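PDB 5WAB: putative beta-glucosidase, which hydrolyses beta-glucosidic bonds as a glycoside hydrolase of family 3 and may also release the terminal arabinopyranosyl unit of ginsenoside Rb2. Local coordinates for residues Leu319-Asp322 with Asp323-Pro327; His186-Lys189 with Thr190-Trp194; Asn248-Met251 with Pro252-Thr256. All blocks are in the same frame, centred on the assembly; numbering follows the deposited sequence.

Contact 1. Residues Leu319-Asp322 with Asp323-Pro327; sequences LKND and DDILP
The side-chain oxygen OD1 of Asn321 accepts from Leu326 N at 2.9 Å, with an N-H...O angle of 163° and the donor in the carbonyl plane, on a lone pair. Alongside it Asn321 ND2 gives a hydrogen to Leu326 O, also at 2.9 Å and nearly straight (172°), the acceptor lying almost in the plane of the amide. Two bonds to one residue fix the rotation of this amide, which pairs with the N-H and C=O of Leu326 as a peptide group would. Its reach comes from chi1 of -165°, which sets CG anti to the backbone N and turns the amide across the loop. The turn it bridges begins at Asn321, the last residue of outermost strand 317-321 in the family 3 C-terminal domain; the strand carries a classic beta bulge where Leu319 and Lys320 both face Ile466. Two overlapping turns reverse the chain: Asp324 N bonds Asn321 O at 3.3 Å, and Ile325 N bonds Asp322 O at 3.1 Å. The first fits type II and the second type I', with Asp323 and Asp324 both at positive phi. Methyl CG2 of Ile325 touches Asn321 OD1 at 3.3 Å, while Ile325 and Leu326 both rest on Val445 of strand 444-449.

Contact 2. Residues His186-Lys189 with Thr190-Trp194; sequences HIVK and TAQPW
Thr190 lies against His186, one helical turn back, and its side chain can be followed outward from CB. That carbon stands over the face of the imidazole, 4.2 Å from the centroid of the His186 ring and 19° off the ring normal, a CH-pi contact. With chi1 at -58°, OG1 lies anti to the carbonyl carbon and folds back along the helix, where it gives a hydrogen bond to His186 O at 2.9 Å. OG1 also sits above the ring plane, displaced toward the rim, with His186 CE1 only 3.0 Å from it. The backbone Thr190 N bonds the same carbonyl oxygen, His186 O, at 2.8 Å; the two donors arrive from opposite faces of the carbonyl plane, so one oxygen near the helix end is gripped twice. The next helical bond, Ala191 N to Ile187 O, is weak, its N-H...O angle falling to 127° as Ala191 leaves helical geometry.

Beyond this end Gln192 bends at chi2 and brings its amide beside Val188 O without a bond to it. NE2 is instead held by Gly224 O and by a water that it meets at 2.8 Å and that in turn gives a hydrogen to Lys189 O, while OE1 accepts from Glu226 N. Pro193 packs back on the helix, its CG 4.0 Å from Ile187 CG2, the two side chains crossing at about a right angle. In the barrel domain helix 182-190 thus hands over to strand 195-198: Ile187 packs on helix 129-144, Pro193 on strand 149-155, and Trp194 on helix 271-292.

Contact 3. Residues Asn248-Met251 with Pro252-Thr256; sequences NLEM and PPSYT
Glu250 turns its carboxylate across a bend to Ser254, four residues on, in a loop of the family 3 N-terminal domain, a TIM-barrel relative. The loop joins helix 239-245 to helix 257-265, and a cis peptide between Met251 and Pro252 marks its bend. In sequence order, Asn248 comes first: its amide is fastened to Val229 N and Met277 O, which ties this part of the loop to strand 228-230 and helix 271-292. Leu249 bonds through its backbone to Val229 and Ser231, residues two apart, a pattern consistent with a parallel partner beside that outermost strand.

Glu250 carries the contact. Its CG is anti to the backbone N (chi1 178°) and the chain runs on extended, which carries the carboxylate across to Ser254. Ser254 N points almost straight at OE1 (3.3 Å, 168°), a weak bond, with a second, more bent and also weak one to OE2 at 3.5 Å. Ser254 OG also donates to Glu250 OE2, though the modelled 2.4 Å is very short and its exact length doubtful. Along the carboxylate's path, CG of Glu250 passes 3.7 Å from Pro252 O.

Met251 ends the segment. The cis bond draws its CA to 2.9 Å from the CA of Pro252; the chain bends here, and Ser254 comes within hydrogen-bonding distance of the Glu250 carboxylate. The side chain of Met251 packs on Met230 of strand 228-230. Arg239 NH1 bonds Thr256 OG1 and makes a long, weak ion pair with Glu250 OE1. Thr256 extends the polar chain: its OG1 donates to Ser254 OG at 2.7 Å, and its N gives a hydrogen to a water 2.7 Å away, which in turn donates weakly to Glu250 OE1.

Overall arrangement
All three contacts are local, within continuous stretches of one chain, but their settings differ. Contact 1 is a surface feature of the C-terminal domain, beyond an edge strand, and its centre lies about 40 Å from that of contact 2 and 54 Å from that of contact 3. Contacts 2 and 3 are partly buried and share the N-terminal barrel domain, with centres about 25 Å apart and nearest atoms about 8 Å; they serve neighbouring strands, 195-198 and 228-230, and both lean on helix 271-292. The chemistry differs as well: an amide copying backbone pairing in contact 1, a doubly used carbonyl at a helix end in contact 2, and a carboxylate bridging a cis-proline bend in contact 3.

Contact 1. Residues Leu319-Asp322 with Asp323-Pro327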
loop_
_atom_site.group_PDB
_atom_site.type_symbol
_atom_site.label_atom_id
_atom_site.label_comp_id
_atom_site.label_asym_id
_atom_site.label_seq_id
_atom_site.Cartn_x
_atom_site.Cartn_y
_atom_site.Cartn_z
ATOM N N LEU A 319 3.634 -10.341 16.293
ATOM C CA LEU A 319 3.239 -11.651 15.789
ATOM C C LEU A 319 3.108 -12.685 16.896
ATOM O O LEU A 319 2.160 -13.475 16.887
ATOM C CB LEU A 319 4.244 -12.139 14.745
ATOM C CG LEU A 319 4.320 -11.307 13.468
ATOM C CD1 LEU A 319 5.364 -11.876 12.526
ATOM C CD2 LEU A 319 2.950 -11.254 12.807
ATOM N N LYS A 320 4.039 -12.701 17.847
ATOM C CA LYS A 320 4.040 -13.697 18.909
ATOM C C LYS A 320 4.548 -13.031 20.177
ATOM O O LYS A 320 5.333 -12.080 20.120
ATOM C CB LYS A 320 4.884 -14.925 18.550
ATOM C CG LYS A 320 6.233 -14.988 19.235
ATOM C CD LYS A 320 6.975 -16.284 18.916
ATOM C CE LYS A 320 6.351 -17.496 19.590
ATOM N NZ LYS A 320 7.146 -18.736 19.323
ATOM N N ASN A 321 4.066 -13.511 21.322
ATOM C CA ASN A 321 4.436 -12.915 22.600
ATOM C C ASN A 321 4.251 -13.925 23.727
ATOM O O ASN A 321 3.426 -13.721 24.624
ATOM C CB ASN A 321 3.602 -11.650 22.850
ATOM C CG ASN A 321 4.163 -10.773 23.960
ATOM O OD1 ASN A 321 5.294 -10.955 24.401
ATOM N ND2 ASN A 321 3.367 -9.809 24.409
ATOM N N ASP A 322 5.027 -15.009 23.695
ATOM C CA ASP A 322 4.901 -16.061 24.698
ATOM C C ASP A 322 5.214 -15.529 26.089
ATOM O O ASP A 322 6.135 -14.730 26.273
ATOM C CB ASP A 322 5.841 -17.227 24.374
ATOM C CG ASP A 322 5.345 -18.083 23.220
ATOM O OD1 ASP A 322 4.346 -17.701 22.577
ATOM O OD2 ASP A 322 5.957 -19.145 22.960
ATOM N N ASP A 323 4.422 -15.967 27.069
ATOM C CA ASP A 323 4.633 -15.645 28.478
ATOM C C ASP A 323 4.645 -14.146 28.737
ATOM O O ASP A 323 5.163 -13.701 29.767
ATOM C CB ASP A 323 5.927 -16.273 29.005
ATOM C CG ASP A 323 5.945 -17.777 28.855
ATOM O OD1 ASP A 323 4.888 -18.416 29.061
ATOM O OD2 ASP A 323 7.020 -18.317 28.523
ATOM N N ASP A 324 4.096 -13.365 27.803
ATOM C CA ASP A 324 4.068 -11.908 27.893
ATOM C C ASP A 324 5.465 -11.351 28.162
ATOM O O ASP A 324 5.672 -10.514 29.045
ATOM C CB ASP A 324 3.071 -11.439 28.956
ATOM C CG ASP A 324 1.628 -11.651 28.539
ATOM O OD1 ASP A 324 1.183 -10.984 27.581
ATOM O OD2 ASP A 324 0.935 -12.479 29.168
ATOM N N ILE A 325 6.435 -11.828 27.375
ATOM C CA ILE A 325 7.795 -11.311 27.481
ATOM C C ILE A 325 7.834 -9.838 27.095
ATOM O O ILE A 325 8.680 -9.079 27.585
ATOM C CB ILE A 325 8.752 -12.161 26.618
ATOM C CG1 ILE A 325 10.196 -11.671 26.742
ATOM C CG2 ILE A 325 8.309 -12.161 25.162
ATOM C CD1 ILE A 325 11.211 -12.607 26.115
ATOM N N LEU A 326 6.926 -9.407 26.225
ATOM C CA LEU A 326 6.719 -7.989 25.970
ATOM C C LEU A 326 5.449 -7.524 26.671
ATOM O O LEU A 326 4.424 -8.222 26.627
ATOM C CB LEU A 326 6.607 -7.707 24.472
ATOM C CG LEU A 326 7.895 -7.843 23.658
ATOM C CD1 LEU A 326 7.568 -7.910 22.177
ATOM C CD2 LEU A 326 8.857 -6.700 23.938
ATOM N N PRO A 327 5.460 -6.347 27.320
ATOM C CA PRO A 327 6.576 -5.402 27.441
ATOM C C PRO A 327 7.675 -5.800 28.423
ATOM O O PRO A 327 7.458 -6.602 29.335
ATOM C CB PRO A 327 5.897 -4.118 27.938
ATOM C CG PRO A 327 4.427 -4.396 27.963
ATOM C CD PRO A 327 4.268 -5.864 28.031
#

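Contact 2. Residues His186-Lys189 with Thr190-Trp194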
loop_
_atom_site.group_PDB
_atom_site.type_symbol
_atom_site.label_atom_id
_atom_site.label_comp_id
_atom_site.label_asym_id
_atom_site.label_seq_id
_atom_site.Cartn_x
_atom_site.Cartn_y
_atom_site.Cartn_z
ATOM N N HIS A 186 -11.127 3.736 -6.092
ATOM C CA HIS A 186 -11.630 4.357 -4.869
ATOM C C HIS A 186 -10.973 5.706 -4.609
ATOM O O HIS A 186 -11.638 6.651 -4.176
ATOM C CB HIS A 186 -11.410 3.435 -3.669
ATOM C CG HIS A 186 -11.828 4.044 -2.366
ATOM N ND1 HIS A 186 -13.148 4.184 -1.996
ATOM C CD2 HIS A 186 -11.096 4.598 -1.370
ATOM C CE1 HIS A 186 -13.209 4.774 -0.815
ATOM N NE2 HIS A 186 -11.978 5.037 -0.415
ATOM N N ILE A 187 -9.665 5.802 -4.814
ATOM C CA ILE A 187 -8.978 7.062 -4.558
ATOM C C ILE A 187 -9.377 8.121 -5.586
ATOM O O ILE A 187 -9.530 9.302 -5.249
ATOM C CB ILE A 187 -7.464 6.806 -4.521
ATOM C CG1 ILE A 187 -7.165 5.807 -3.389
ATOM C CG2 ILE A 187 -6.712 8.096 -4.329
ATOM C CD1 ILE A 187 -5.709 5.401 -3.266
ATOM N N VAL A 188 -9.589 7.714 -6.840
ATOM C CA VAL A 188 -10.014 8.658 -7.872
ATOM C C VAL A 188 -11.408 9.190 -7.567
ATOM O O VAL A 188 -11.693 10.380 -7.757
ATOM C CB VAL A 188 -9.958 7.997 -9.263
ATOM C CG1 VAL A 188 -10.810 8.763 -10.258
ATOM C CG2 VAL A 188 -8.525 7.912 -9.770
ATOM N N LYS A 189 -12.308 8.319 -7.117
ATOM C CA LYS A 189 -13.674 8.749 -6.853
ATOM C C LYS A 189 -13.803 9.446 -5.501
ATOM O O LYS A 189 -14.572 10.403 -5.370
ATOM C CB LYS A 189 -14.624 7.557 -6.944
ATOM C CG LYS A 189 -14.840 7.073 -8.362
ATOM C CD LYS A 189 -15.719 5.846 -8.393
ATOM C CE LYS A 189 -16.050 5.454 -9.814
ATOM N NZ LYS A 189 -16.755 4.142 -9.882
ATOM N N THR A 190 -13.071 8.994 -4.480
ATOM C CA THR A 190 -13.243 9.587 -3.155
ATOM C C THR A 190 -12.451 10.876 -3.039
ATOM O O THR A 190 -12.996 11.921 -2.666
ATOM C CB THR A 190 -12.842 8.605 -2.064
ATOM O OG1 THR A 190 -13.642 7.428 -2.199
ATOM C CG2 THR A 190 -13.065 9.229 -0.676
ATOM N N ALA A 191 -11.166 10.820 -3.339
ATOM C CA ALA A 191 -10.417 12.046 -3.470
ATOM C C ALA A 191 -10.367 12.293 -4.969
ATOM O O ALA A 191 -11.193 11.760 -5.711
ATOM C CB ALA A 191 -9.038 11.913 -2.814
ATOM N N GLN A 192 -9.398 13.026 -5.431
ATOM C CA GLN A 192 -9.316 13.284 -6.858
ATOM C C GLN A 192 -7.879 13.700 -7.077
ATOM O O GLN A 192 -7.562 14.897 -7.035
ATOM C CB GLN A 192 -10.300 14.363 -7.328
ATOM C CG GLN A 192 -11.713 13.866 -7.685
ATOM C CD GLN A 192 -11.792 13.206 -9.069
ATOM O OE1 GLN A 192 -10.884 13.341 -9.895
ATOM N NE2 GLN A 192 -12.886 12.488 -9.320
ATOM N N PRO A 193 -6.979 12.743 -7.277
ATOM C CA PRO A 193 -5.563 13.097 -7.357
ATOM C C PRO A 193 -5.330 14.009 -8.546
ATOM O O PRO A 193 -5.814 13.757 -9.651
ATOM C CB PRO A 193 -4.864 11.742 -7.523
ATOM C CG PRO A 193 -5.906 10.707 -7.199
ATOM C CD PRO A 193 -7.215 11.319 -7.554
ATOM N N TRP A 194 -4.595 15.089 -8.309
ATOM C CA TRP A 194 -4.379 16.033 -9.391
ATOM C C TRP A 194 -3.503 15.440 -10.488
ATOM O O TRP A 194 -3.478 15.977 -11.600
ATOM C CB TRP A 194 -3.801 17.339 -8.820
ATOM C CG TRP A 194 -4.739 17.996 -7.822
ATOM C CD1 TRP A 194 -6.051 17.670 -7.593
ATOM C CD2 TRP A 194 -4.443 19.083 -6.929
ATOM N NE1 TRP A 194 -6.584 18.478 -6.616
ATOM C CE2 TRP A 194 -5.620 19.355 -6.194
ATOM C CE3 TRP A 194 -3.302 19.853 -6.682
ATOM C CZ2 TRP A 194 -5.683 20.365 -5.231
ATOM C CZ3 TRP A 194 -3.367 20.852 -5.733
ATOM C CH2 TRP A 194 -4.548 21.097 -5.014
HETATM O O HOH W 1 -15.187 12.570 -7.779
#

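Contact 3. Residues Asn248-Met251 with Pro252-Thr256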
loop_
_atom_site.group_PDB
_atom_site.type_symbol
_atom_site.label_atom_id
_atom_site.label_comp_id
_atom_site.label_asym_id
_atom_site.label_seq_id
_atom_site.Cartn_x
_atom_site.Cartn_y
_atom_site.Cartn_z
ATOM N N ASN A 248 -1.249 13.031 -20.577
ATOM C CA ASN A 248 -1.039 14.468 -20.700
ATOM C C ASN A 248 0.433 14.843 -20.783
ATOM O O ASN A 248 0.784 15.794 -21.486
ATOM C CB ASN A 248 -1.679 15.192 -19.523
ATOM C CG ASN A 248 -3.150 14.891 -19.398
ATOM O OD1 ASN A 248 -3.539 13.799 -18.976
ATOM N ND2 ASN A 248 -3.983 15.851 -19.779
ATOM N N LEU A 249 1.305 14.132 -20.077
ATOM C CA LEU A 249 2.646 14.635 -19.803
ATOM C C LEU A 249 3.681 13.537 -19.999
ATOM O O LEU A 249 3.631 12.501 -19.325
ATOM C CB LEU A 249 2.721 15.186 -18.376
ATOM C CG LEU A 249 4.014 15.861 -17.918
ATOM C CD1 LEU A 249 4.247 17.190 -18.625
ATOM C CD2 LEU A 249 3.996 16.042 -16.409
ATOM N N GLU A 250 4.649 13.794 -20.879
ATOM C CA GLU A 250 5.818 12.935 -21.019
ATOM C C GLU A 250 6.879 13.379 -20.024
ATOM O O GLU A 250 7.218 14.566 -19.959
ATOM C CB GLU A 250 6.391 12.993 -22.437
ATOM C CG GLU A 250 7.647 12.136 -22.617
ATOM C CD GLU A 250 8.586 12.640 -23.711
ATOM O OE1 GLU A 250 8.646 13.865 -23.939
ATOM O OE2 GLU A 250 9.275 11.807 -24.341
ATOM N N MET A 251 7.390 12.427 -19.242
ATOM C CA MET A 251 8.478 12.681 -18.312
ATOM C C MET A 251 9.459 11.515 -18.388
ATOM O O MET A 251 9.029 10.347 -18.397
ATOM C CB MET A 251 7.968 12.858 -16.880
ATOM C CG MET A 251 7.106 14.092 -16.677
ATOM S SD MET A 251 7.992 15.651 -16.804
ATOM C CE MET A 251 9.084 15.556 -15.385
ATOM N N PRO A 252 10.766 11.782 -18.486
ATOM C CA PRO A 252 11.314 13.127 -18.661
ATOM C C PRO A 252 11.173 13.538 -20.118
ATOM O O PRO A 252 10.868 12.680 -20.947
ATOM C CB PRO A 252 12.779 12.961 -18.253
ATOM C CG PRO A 252 13.101 11.564 -18.652
ATOM C CD PRO A 252 11.831 10.766 -18.413
ATOM N N PRO A 253 11.343 14.820 -20.425
ATOM C CA PRO A 253 11.224 15.256 -21.820
ATOM C C PRO A 253 12.328 14.659 -22.681
ATOM O O PRO A 253 13.517 14.788 -22.382
ATOM C CB PRO A 253 11.344 16.782 -21.727
ATOM C CG PRO A 253 12.097 17.018 -20.453
ATOM C CD PRO A 253 11.633 15.943 -19.519
ATOM N N SER A 254 11.923 14.004 -23.762
ATOM C CA SER A 254 12.846 13.536 -24.783
ATOM C C SER A 254 13.115 14.594 -25.843
ATOM O O SER A 254 13.803 14.309 -26.831
ATOM C CB SER A 254 12.304 12.259 -25.425
ATOM O OG SER A 254 11.004 12.472 -25.942
ATOM N N TYR A 255 12.597 15.807 -25.645
ATOM C CA TYR A 255 12.730 16.909 -26.598
ATOM C C TYR A 255 12.175 16.509 -27.965
ATOM O O TYR A 255 12.825 16.649 -29.003
ATOM C CB TYR A 255 14.181 17.392 -26.679
ATOM C CG TYR A 255 14.638 17.985 -25.362
ATOM C CD1 TYR A 255 15.164 17.183 -24.357
ATOM C CD2 TYR A 255 14.500 19.340 -25.107
ATOM C CE1 TYR A 255 15.562 17.722 -23.145
ATOM C CE2 TYR A 255 14.888 19.887 -23.898
ATOM C CZ TYR A 255 15.419 19.075 -22.922
ATOM O OH TYR A 255 15.809 19.618 -21.718
ATOM N N THR A 256 10.925 16.030 -27.952
ATOM C CA THR A 256 10.226 15.567 -29.142
ATOM C C THR A 256 8.840 16.191 -29.235
ATOM O O THR A 256 7.926 15.598 -29.819
ATOM C CB THR A 256 10.106 14.039 -29.167
ATOM O OG1 THR A 256 9.572 13.573 -27.920
ATOM C CG2 THR A 256 11.462 13.377 -29.432
HETATM O O HOH W 2 9.956 16.594 -25.465
#